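Local coordinates for mutual gliding-motility protein MglA (Myxococcus xanthus, PDB 5YMX) that belongs to the ADP-ribosylation factor family of small Ras-like P-loop proteins, is named for mutual gliding motility, and binds guanosine-5'-diphosphate, at residues 51-56 / 78-83; 16-21 / 90-95. One frame throughout, in Å; residues are numbered along the deposited sequence. Where two conformers were deposited one is given.

Contact 1. Residues 51-56 / 78-83. With GDP (guanosine-5'-diphosphate), chain C.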
ATOM      1  N   THR A  51     -11.076  15.992  10.896  1.00 39.67           N
ATOM      2  CA  THR A  51     -10.779  14.745  11.589  1.00 37.45           C
ATOM      3  C   THR A  51      -9.743  13.928  10.823  1.00 34.83           C
ATOM      4  O   THR A  51      -8.552  13.952  11.151  1.00 35.41           O
ATOM      5  CB  THR A  51     -12.056  13.921  11.767  1.00 38.75           C
ATOM      6  OG1 THR A  51     -12.644  13.667  10.484  1.00 39.63           O
ATOM      7  CG2 THR A  51     -13.063  14.656  12.646  1.00 39.46           C
ATOM      8  N   ASP A  52     -10.185  13.212   9.795  1.00 30.68           N
ATOM      9  CA  ASP A  52      -9.308  12.276   9.115  1.00 27.36           C
ATOM     10  C   ASP A  52      -8.407  12.983   8.105  1.00 25.33           C
ATOM     11  O   ASP A  52      -8.652  14.109   7.665  1.00 25.39           O
ATOM     12  CB  ASP A  52     -10.105  11.142   8.464  1.00 27.48           C
ATOM     13  CG  ASP A  52     -10.754  10.222   9.490  1.00 27.37           C
ATOM     14  OD1 ASP A  52     -10.285  10.185  10.644  1.00 29.43           O
ATOM     15  OD2 ASP A  52     -11.727   9.532   9.143  1.00 24.98           O
ATOM     16  N   ARG A  53      -7.338  12.291   7.758  1.00 24.01           N
ATOM     17  CA  ARG A  53      -6.303  12.830   6.909  1.00 23.08           C
ATOM     18  C   ARG A  53      -5.921  11.780   5.887  1.00 19.35           C
ATOM     19  O   ARG A  53      -6.158  10.584   6.070  1.00 20.63           O
ATOM     20  CB  ARG A  53      -5.037  13.137   7.720  1.00 30.28           C
ATOM     21  CG  ARG A  53      -5.192  14.211   8.778  1.00 34.84           C
ATOM     22  CD  ARG A  53      -4.032  14.152   9.760  1.00 39.10           C
ATOM     23  NE  ARG A  53      -4.018  12.873  10.462  1.00 42.31           N
ATOM     24  CZ  ARG A  53      -3.156  12.545  11.418  1.00 44.58           C
ATOM     25  NH1 ARG A  53      -2.220  13.405  11.801  1.00 46.52           N
ATOM     26  NH2 ARG A  53      -3.233  11.357  11.997  1.00 44.83           N
ATOM     27  N   THR A  54      -5.314  12.244   4.811  1.00 16.50           N
ATOM     28  CA  THR A  54      -4.713  11.394   3.797  0.71 17.24           C
ATOM     29  C   THR A  54      -3.274  11.848   3.599  1.00 15.77           C
ATOM     30  O   THR A  54      -2.995  13.051   3.628  1.00 18.85           O
ATOM     31  CB  THR A  54      -5.477  11.534   2.471  0.71 20.56           C
ATOM     32  OG1 THR A  54      -6.861  11.237   2.683  0.71 24.31           O
ATOM     33  CG2 THR A  54      -4.935  10.577   1.429  0.71 21.47           C
ATOM     34  N   LEU A  55      -2.378  10.901   3.385  1.00 13.49           N
ATOM     35  CA  LEU A  55      -0.971  11.189   3.160  1.00 12.63           C
ATOM     36  C   LEU A  55      -0.568  10.456   1.896  1.00 12.50           C
ATOM     37  O   LEU A  55      -0.841   9.259   1.765  1.00 12.72           O
ATOM     38  CB  LEU A  55      -0.145  10.695   4.350  1.00 14.31           C
ATOM     39  CG  LEU A  55       1.356  10.901   4.270  1.00 14.68           C
ATOM     40  CD1 LEU A  55       1.674  12.396   4.334  1.00 16.30           C
ATOM     41  CD2 LEU A  55       2.021  10.149   5.413  1.00 16.99           C
ATOM     42  N   PHE A  56       0.085  11.160   0.970  1.00 12.34           N
ATOM     43  CA  PHE A  56       0.425  10.510  -0.289  1.00 12.83           C
ATOM     44  C   PHE A  56       1.552  11.244  -0.993  1.00 11.87           C
ATOM     45  O   PHE A  56       1.842  12.408  -0.710  1.00 13.03           O
ATOM     46  CB  PHE A  56      -0.792  10.335  -1.220  1.00 13.69           C
ATOM     47  CG  PHE A  56      -1.413  11.623  -1.674  1.00 14.85           C
ATOM     48  CD1 PHE A  56      -2.305  12.313  -0.863  1.00 17.27           C
ATOM     49  CD2 PHE A  56      -1.124  12.135  -2.932  1.00 16.89           C
ATOM     50  CE1 PHE A  56      -2.905  13.495  -1.310  1.00 18.50           C
ATOM     51  CE2 PHE A  56      -1.720  13.315  -3.374  1.00 19.84           C
ATOM     52  CZ  PHE A  56      -2.607  13.991  -2.559  1.00 20.16           C
ATOM     53  N   THR A  78      -2.032   6.604   2.049  1.00 12.33           N
ATOM     54  CA  THR A  78      -2.486   6.014   3.297  1.00 11.78           C
ATOM     55  C   THR A  78      -3.374   6.994   4.039  1.00 12.28           C
ATOM     56  O   THR A  78      -3.318   8.207   3.815  1.00 13.28           O
ATOM     57  CB  THR A  78      -1.298   5.572   4.170  1.00 12.28           C
ATOM     58  OG1 THR A  78      -1.743   4.618   5.139  1.00 12.54           O
ATOM     59  CG2 THR A  78      -0.644   6.747   4.913  1.00 13.17           C
ATOM     60  N   VAL A  79      -4.195   6.449   4.932  1.00 12.70           N
ATOM     61  CA  VAL A  79      -4.959   7.238   5.900  1.00 13.59           C
ATOM     62  C   VAL A  79      -4.272   7.019   7.239  1.00 13.79           C
ATOM     63  O   VAL A  79      -4.437   5.953   7.848  1.00 15.81           O
ATOM     64  CB  VAL A  79      -6.428   6.789   5.973  1.00 15.39           C
ATOM     65  CG1 VAL A  79      -7.157   7.535   7.082  1.00 17.38           C
ATOM     66  CG2 VAL A  79      -7.114   7.002   4.649  1.00 17.40           C
ATOM     67  N   PRO A  80      -3.465   7.961   7.705  1.00 14.58           N
ATOM     68  CA  PRO A  80      -2.649   7.718   8.894  1.00 15.74           C
ATOM     69  C   PRO A  80      -3.394   8.046  10.179  1.00 16.79           C
ATOM     70  O   PRO A  80      -4.354   8.819  10.200  1.00 18.85           O
ATOM     71  CB  PRO A  80      -1.486   8.705   8.705  1.00 19.27           C
ATOM     72  CG  PRO A  80      -2.128   9.867   8.022  1.00 18.64           C
ATOM     73  CD  PRO A  80      -3.164   9.265   7.083  1.00 16.42           C
ATOM     74  N   GLY A  81      -2.918   7.441  11.258  1.00 15.90           N
ATOM     75  CA  GLY A  81      -3.370   7.788  12.589  1.00 18.37           C
ATOM     76  C   GLY A  81      -4.723   7.190  12.927  1.00 18.08           C
ATOM     77  O   GLY A  81      -5.233   6.281  12.265  1.00 18.71           O
ATOM     78  N   GLN A  82      -5.307   7.707  14.003  1.00 19.76           N
ATOM     79  CA  GLN A  82      -6.641   7.277  14.383  1.00 21.63           C
ATOM     80  C   GLN A  82      -7.630   7.696  13.307  1.00 21.33           C
ATOM     81  O   GLN A  82      -7.610   8.837  12.829  1.00 22.22           O
ATOM     82  CB  GLN A  82      -7.029   7.900  15.721  1.00 25.07           C
ATOM     83  CG  GLN A  82      -8.421   7.505  16.183  1.00 28.83           C
ATOM     84  CD  GLN A  82      -8.735   8.016  17.574  1.00 32.60           C
ATOM     85  OE1 GLN A  82      -7.898   8.661  18.216  1.00 34.80           O
ATOM     86  NE2 GLN A  82      -9.944   7.735  18.050  1.00 35.16           N
ATOM     87  N   VAL A  83      -8.500   6.776  12.929  1.00 19.24           N
ATOM     88  CA  VAL A  83      -9.513   7.031  11.920  1.00 18.97           C
ATOM     89  C   VAL A  83     -10.843   7.255  12.616  1.00 19.73           C
ATOM     90  O   VAL A  83     -11.244   6.469  13.485  1.00 21.33           O
ATOM     91  CB  VAL A  83      -9.598   5.867  10.919  1.00 19.12           C
ATOM     92  CG1 VAL A  83     -10.745   6.100   9.936  1.00 21.41           C
ATOM     93  CG2 VAL A  83      -8.256   5.703  10.184  1.00 19.73           C
TER
HETATM   94  PB  GDP C 301       0.231   5.146  11.154  1.00 13.03           P
HETATM   95  O1B GDP C 301       0.651   6.069  10.038  1.00 13.63           O
HETATM   96  O2B GDP C 301      -0.901   5.687  11.972  1.00 14.41           O
HETATM   97  O3B GDP C 301      -0.011   3.737  10.704  1.00 12.23           O
HETATM   98  O3A GDP C 301       1.475   4.995  12.196  1.00 14.07           O
HETATM   99  PA  GDP C 301       2.900   5.768  12.252  1.00 13.83           P
HETATM  100  O1A GDP C 301       2.654   7.222  12.504  1.00 15.14           O
HETATM  101  O2A GDP C 301       3.770   5.410  11.084  1.00 13.32           O
HETATM  102  O5' GDP C 301       3.551   5.091  13.547  1.00 14.19           O
HETATM  103  C5' GDP C 301       2.966   5.246  14.844  1.00 16.27           C
HETATM  104  C4' GDP C 301       4.060   5.180  15.907  1.00 17.54           C
HETATM  105  O4' GDP C 301       4.686   3.890  15.888  1.00 17.11           O
HETATM  106  C3' GDP C 301       5.168   6.197  15.699  1.00 19.15           C
HETATM  107  O3' GDP C 301       5.602   6.630  16.998  1.00 22.89           O
HETATM  108  C2' GDP C 301       6.265   5.387  15.042  1.00 18.52           C
HETATM  109  O2' GDP C 301       7.566   5.920  15.297  1.00 21.68           O
HETATM  110  C1' GDP C 301       6.092   4.044  15.715  1.00 17.38           C
HETATM  111  N9  GDP C 301       6.588   2.939  14.884  1.00 16.97           N
HETATM  112  C8  GDP C 301       6.279   2.707  13.581  1.00 14.84           C
HETATM  113  N7  GDP C 301       6.915   1.589  13.143  1.00 15.74           N
HETATM  114  C5  GDP C 301       7.596   1.087  14.201  1.00 15.96           C
HETATM  115  C6  GDP C 301       8.462  -0.072  14.435  1.00 16.68           C
HETATM  116  O6  GDP C 301       8.710  -0.882  13.525  1.00 16.37           O
HETATM  117  N1  GDP C 301       8.977  -0.219  15.666  1.00 16.83           N
HETATM  118  C2  GDP C 301       8.742   0.625  16.681  1.00 19.76           C
HETATM  119  N2  GDP C 301       9.316   0.371  17.883  1.00 21.44           N
HETATM  120  N3  GDP C 301       7.957   1.720  16.544  1.00 19.32           N
HETATM  121  C4  GDP C 301       7.375   1.974  15.341  1.00 17.07           C
HETATM  122  O   HOH W   1      -6.972   9.803   9.800  1.00 27.20           O
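Leu55 and Thr78 form an antiparallel hydrogen-bonded pair where strand 53-59 meets the end of strand 71-78, and beyond it residues 79-83 leave the sheet as a loop. In this Ras-like P-loop fold, Thr78-Val79-Pro80-Gly81 lies where relatives carry the phosphate-facing G3 loop that leads into switch II. Leu55 N to Thr78 O and Thr78 N to Leu55 O are both hydrogen bonds of 2.9 Å. On one sheet face Leu55 CB packs against Thr78 CG2 at 4.0 Å, while the hydroxyl of Thr78 bonds to Tyr17. Arg53 bends at chi3 (-62°), bringing its guanidinium alongside the loop: Pro80 CG lies over one face, Gly81 CA at the edge, and NH2 makes a weak 3.3 Å hydrogen bond to Pro80 O. That carbonyl oxygen is also 2.8 Å from a water that accepts from Arg53 N. Arg53 O is buried with no hydrogen-bonding partner, meeting the methyl Val79 CG1 at 3.4 Å. Asp52 crosses Val83 at about a right angle, Asp52 OD2 3.7 Å from Val83 CG1, while its carboxylate takes hydrogen bonds from Phe84 N, Tyr85 N and Ser88 OG where helix 86-92 begins. Gly81 N donates to O2B on the beta phosphate of GDP at 2.8 Å, with 147° at the hydrogen.

Contact 2. Residues 16-21 / 90-95; sequences VYYGPG and KLILKG
Val16 and Leu93 have the nearest pair of CA atoms across the segments, 6.8 Å apart, where the end of strand 10-18 passes residues 90-95. The strand runs on through Tyr18 into Gly19, the start of what is probably the P-loop, and Pro20 and Gly21 touch GDP. Val16 points at the turn around Ile92 and Leu93 and spreads its two methyls there. CG1 meets Ile92 CG2 at 4.1 Å and Leu93 CD2 at 4.0 Å, while CG2 presses on the carbonyl Ile92 O at 3.4 Å. Tyr18, with its ring swung away from the backbone N (chi1 -152°), presents one side of that ring: CE2 lies 3.8 Å from Leu93 CD1, which approaches obliquely, and 4.3 Å from Ile92 CG2, which sits at the ring edge near its plane. Leu93 crosses Val16 and Tyr18 at about right angles, and its CD2 also lies 4.0 Å from Tyr18 CD2. With methyl, methine and ring carbons meeting, plus one carbonyl oxygen, the two segments are held by shape and burial; the polar atoms bond to other residues, Ile92 O to Lys14 NZ and Tyr18 OH to Asn119 OD1 and Asn123 ND2.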
ATOM      1  N   VAL A  16      -1.950   1.431  -1.954  1.00 12.14           N
ATOM      2  CA  VAL A  16      -2.529   1.852  -0.688  1.00 11.76           C
ATOM      3  C   VAL A  16      -1.903   1.054   0.446  1.00 12.02           C
ATOM      4  O   VAL A  16      -1.892  -0.186   0.417  1.00 12.23           O
ATOM      5  CB  VAL A  16      -4.052   1.667  -0.690  1.00 12.64           C
ATOM      6  CG1 VAL A  16      -4.601   1.920   0.707  1.00 14.62           C
ATOM      7  CG2 VAL A  16      -4.697   2.600  -1.705  1.00 14.01           C
ATOM      8  N   TYR A  17      -1.380   1.774   1.436  1.00 10.30           N
ATOM      9  CA  TYR A  17      -0.929   1.192   2.690  1.00 10.63           C
ATOM     10  C   TYR A  17      -2.102   1.227   3.658  1.00 10.97           C
ATOM     11  O   TYR A  17      -2.668   2.299   3.905  1.00 11.55           O
ATOM     12  CB  TYR A  17       0.260   1.989   3.248  1.00 10.38           C
ATOM     13  CG  TYR A  17       1.560   1.635   2.577  1.00 10.02           C
ATOM     14  CD1 TYR A  17       1.786   1.940   1.230  1.00 11.17           C
ATOM     15  CD2 TYR A  17       2.556   0.946   3.272  1.00 10.53           C
ATOM     16  CE1 TYR A  17       2.977   1.577   0.602  1.00 11.45           C
ATOM     17  CE2 TYR A  17       3.740   0.584   2.651  1.00 10.63           C
ATOM     18  CZ  TYR A  17       3.943   0.905   1.319  1.00 10.63           C
ATOM     19  OH  TYR A  17       5.108   0.556   0.680  1.00 12.80           O
ATOM     20  N   TYR A  18      -2.488   0.056   4.167  1.00 11.19           N
ATOM     21  CA  TYR A  18      -3.683  -0.089   4.985  1.00 10.91           C
ATOM     22  C   TYR A  18      -3.294  -0.841   6.248  1.00 11.81           C
ATOM     23  O   TYR A  18      -2.375  -1.654   6.231  1.00 14.10           O
ATOM     24  CB  TYR A  18      -4.709  -0.921   4.220  1.00 13.04           C
ATOM     25  CG  TYR A  18      -6.164  -0.686   4.524  1.00 12.70           C
ATOM     26  CD1 TYR A  18      -6.812  -1.397   5.524  1.00 13.87           C
ATOM     27  CD2 TYR A  18      -6.903   0.214   3.765  1.00 14.22           C
ATOM     28  CE1 TYR A  18      -8.177  -1.223   5.759  1.00 15.27           C
ATOM     29  CE2 TYR A  18      -8.258   0.406   3.996  1.00 15.75           C
ATOM     30  CZ  TYR A  18      -8.888  -0.308   5.003  1.00 16.05           C
ATOM     31  OH  TYR A  18     -10.246  -0.131   5.211  1.00 18.87           O
ATOM     32  N   GLY A  19      -4.002  -0.571   7.338  1.00 11.82           N
ATOM     33  CA  GLY A  19      -3.735  -1.222   8.593  1.00 12.36           C
ATOM     34  C   GLY A  19      -4.239  -0.378   9.741  1.00 12.30           C
ATOM     35  O   GLY A  19      -4.670   0.762   9.540  1.00 13.68           O
ATOM     36  N   PRO A  20      -4.208  -0.911  10.964  1.00 12.10           N
ATOM     37  CA  PRO A  20      -4.792  -0.179  12.096  1.00 13.82           C
ATOM     38  C   PRO A  20      -4.048   1.116  12.376  1.00 13.04           C
ATOM     39  O   PRO A  20      -2.911   1.325  11.946  1.00 14.62           O
ATOM     40  CB  PRO A  20      -4.671  -1.143  13.278  1.00 16.51           C
ATOM     41  CG  PRO A  20      -3.844  -2.270  12.831  1.00 17.50           C
ATOM     42  CD  PRO A  20      -3.635  -2.214  11.354  1.00 13.13           C
ATOM     43  N   GLY A  21      -4.716   2.004  13.103  1.00 15.45           N
ATOM     44  CA  GLY A  21      -4.069   3.230  13.498  1.00 15.35           C
ATOM     45  C   GLY A  21      -2.760   2.966  14.212  1.00 15.16           C
ATOM     46  O   GLY A  21      -2.656   2.037  15.023  1.00 15.61           O
ATOM     47  N   LYS A  90     -12.799   3.678   3.063  1.00 22.98           N
ATOM     48  CA  LYS A  90     -13.418   3.327   1.792  1.00 22.70           C
ATOM     49  C   LYS A  90     -12.865   4.191   0.667  1.00 21.92           C
ATOM     50  O   LYS A  90     -12.517   3.686  -0.406  1.00 23.30           O
ATOM     51  CB  LYS A  90     -14.931   3.498   1.887  1.00 24.65           C
ATOM     52  CG  LYS A  90     -15.594   2.607   2.908  1.00 26.76           C
ATOM     53  CD  LYS A  90     -17.098   2.888   2.946  1.00 29.23           C
ATOM     54  CE  LYS A  90     -17.740   2.299   4.188  1.00 32.05           C
ATOM     55  NZ  LYS A  90     -17.726   0.819   4.162  1.00 33.81           N
ATOM     56  N   LEU A  91     -12.773   5.505   0.901  1.00 21.38           N
ATOM     57  CA  LEU A  91     -12.364   6.427  -0.153  0.58 21.82           C
ATOM     58  C   LEU A  91     -10.916   6.200  -0.569  1.00 21.10           C
ATOM     59  O   LEU A  91     -10.576   6.345  -1.750  1.00 22.48           O
ATOM     60  CB  LEU A  91     -12.580   7.874   0.301  0.58 23.24           C
ATOM     61  CG  LEU A  91     -12.272   8.986  -0.707  0.58 24.59           C
ATOM     62  CD1 LEU A  91     -13.151   8.838  -1.945  0.58 26.07           C
ATOM     63  CD2 LEU A  91     -12.448  10.377  -0.092  0.58 25.69           C
ATOM     64  N   ILE A  92     -10.048   5.847   0.384  1.00 19.61           N
ATOM     65  CA  ILE A  92      -8.637   5.678   0.051  1.00 19.54           C
ATOM     66  C   ILE A  92      -8.456   4.542  -0.940  1.00 18.22           C
ATOM     67  O   ILE A  92      -7.508   4.547  -1.732  1.00 18.79           O
ATOM     68  CB  ILE A  92      -7.765   5.504   1.320  1.00 20.02           C
ATOM     69  CG1 ILE A  92      -6.297   5.869   1.044  1.00 21.82           C
ATOM     70  CG2 ILE A  92      -7.852   4.084   1.870  1.00 20.86           C
ATOM     71  CD1 ILE A  92      -6.055   7.356   1.020  1.00 22.86           C
ATOM     72  N   LEU A  93      -9.369   3.564  -0.935  1.00 16.36           N
ATOM     73  CA  LEU A  93      -9.242   2.389  -1.785  1.00 17.19           C
ATOM     74  C   LEU A  93      -9.730   2.613  -3.206  1.00 17.62           C
ATOM     75  O   LEU A  93      -9.501   1.748  -4.057  1.00 17.92           O
ATOM     76  CB  LEU A  93     -10.006   1.220  -1.165  1.00 17.30           C
ATOM     77  CG  LEU A  93      -9.429   0.747   0.173  1.00 17.51           C
ATOM     78  CD1 LEU A  93     -10.444  -0.127   0.910  1.00 19.30           C
ATOM     79  CD2 LEU A  93      -8.098   0.017  -0.035  1.00 17.94           C
ATOM     80  N   LYS A  94     -10.400   3.731  -3.481  1.00 19.22           N
ATOM     81  CA  LYS A  94     -10.883   3.995  -4.829  1.00 19.59           C
ATOM     82  C   LYS A  94      -9.714   3.983  -5.808  1.00 18.29           C
ATOM     83  O   LYS A  94      -8.699   4.655  -5.592  1.00 19.58           O
ATOM     84  CB  LYS A  94     -11.576   5.354  -4.855  1.00 21.59           C
ATOM     85  N   GLY A  95      -9.840   3.193  -6.874  1.00 18.78           N
ATOM     86  CA  GLY A  95      -8.806   3.140  -7.894  1.00 19.16           C
ATOM     87  C   GLY A  95      -7.550   2.391  -7.506  1.00 17.77           C
ATOM     88  O   GLY A  95      -6.531   2.527  -8.194  1.00 18.65           O
TER

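Overall arrangement
Both contacts are largely buried and reach the same sheet, their centres 9 Å apart; the loop of contact 1 leads into helix 86-92, which supplies one side of contact 2. Contact 2 is the deeper, its centre about 8 Å from the chain centre against 13 Å, and its side chains meet one another only through carbon. Contact 1, nearer the phosphates, adds strand pairing, a water, a guanidinium and an amide on GDP, and has exposed residues. They join directly: Thr78 OG1 probably hydrogen-bonds Tyr17 O at 2.8 Å, and Ile92 carries packing from one to the other, its CB 3.7 Å from Val79 CG2.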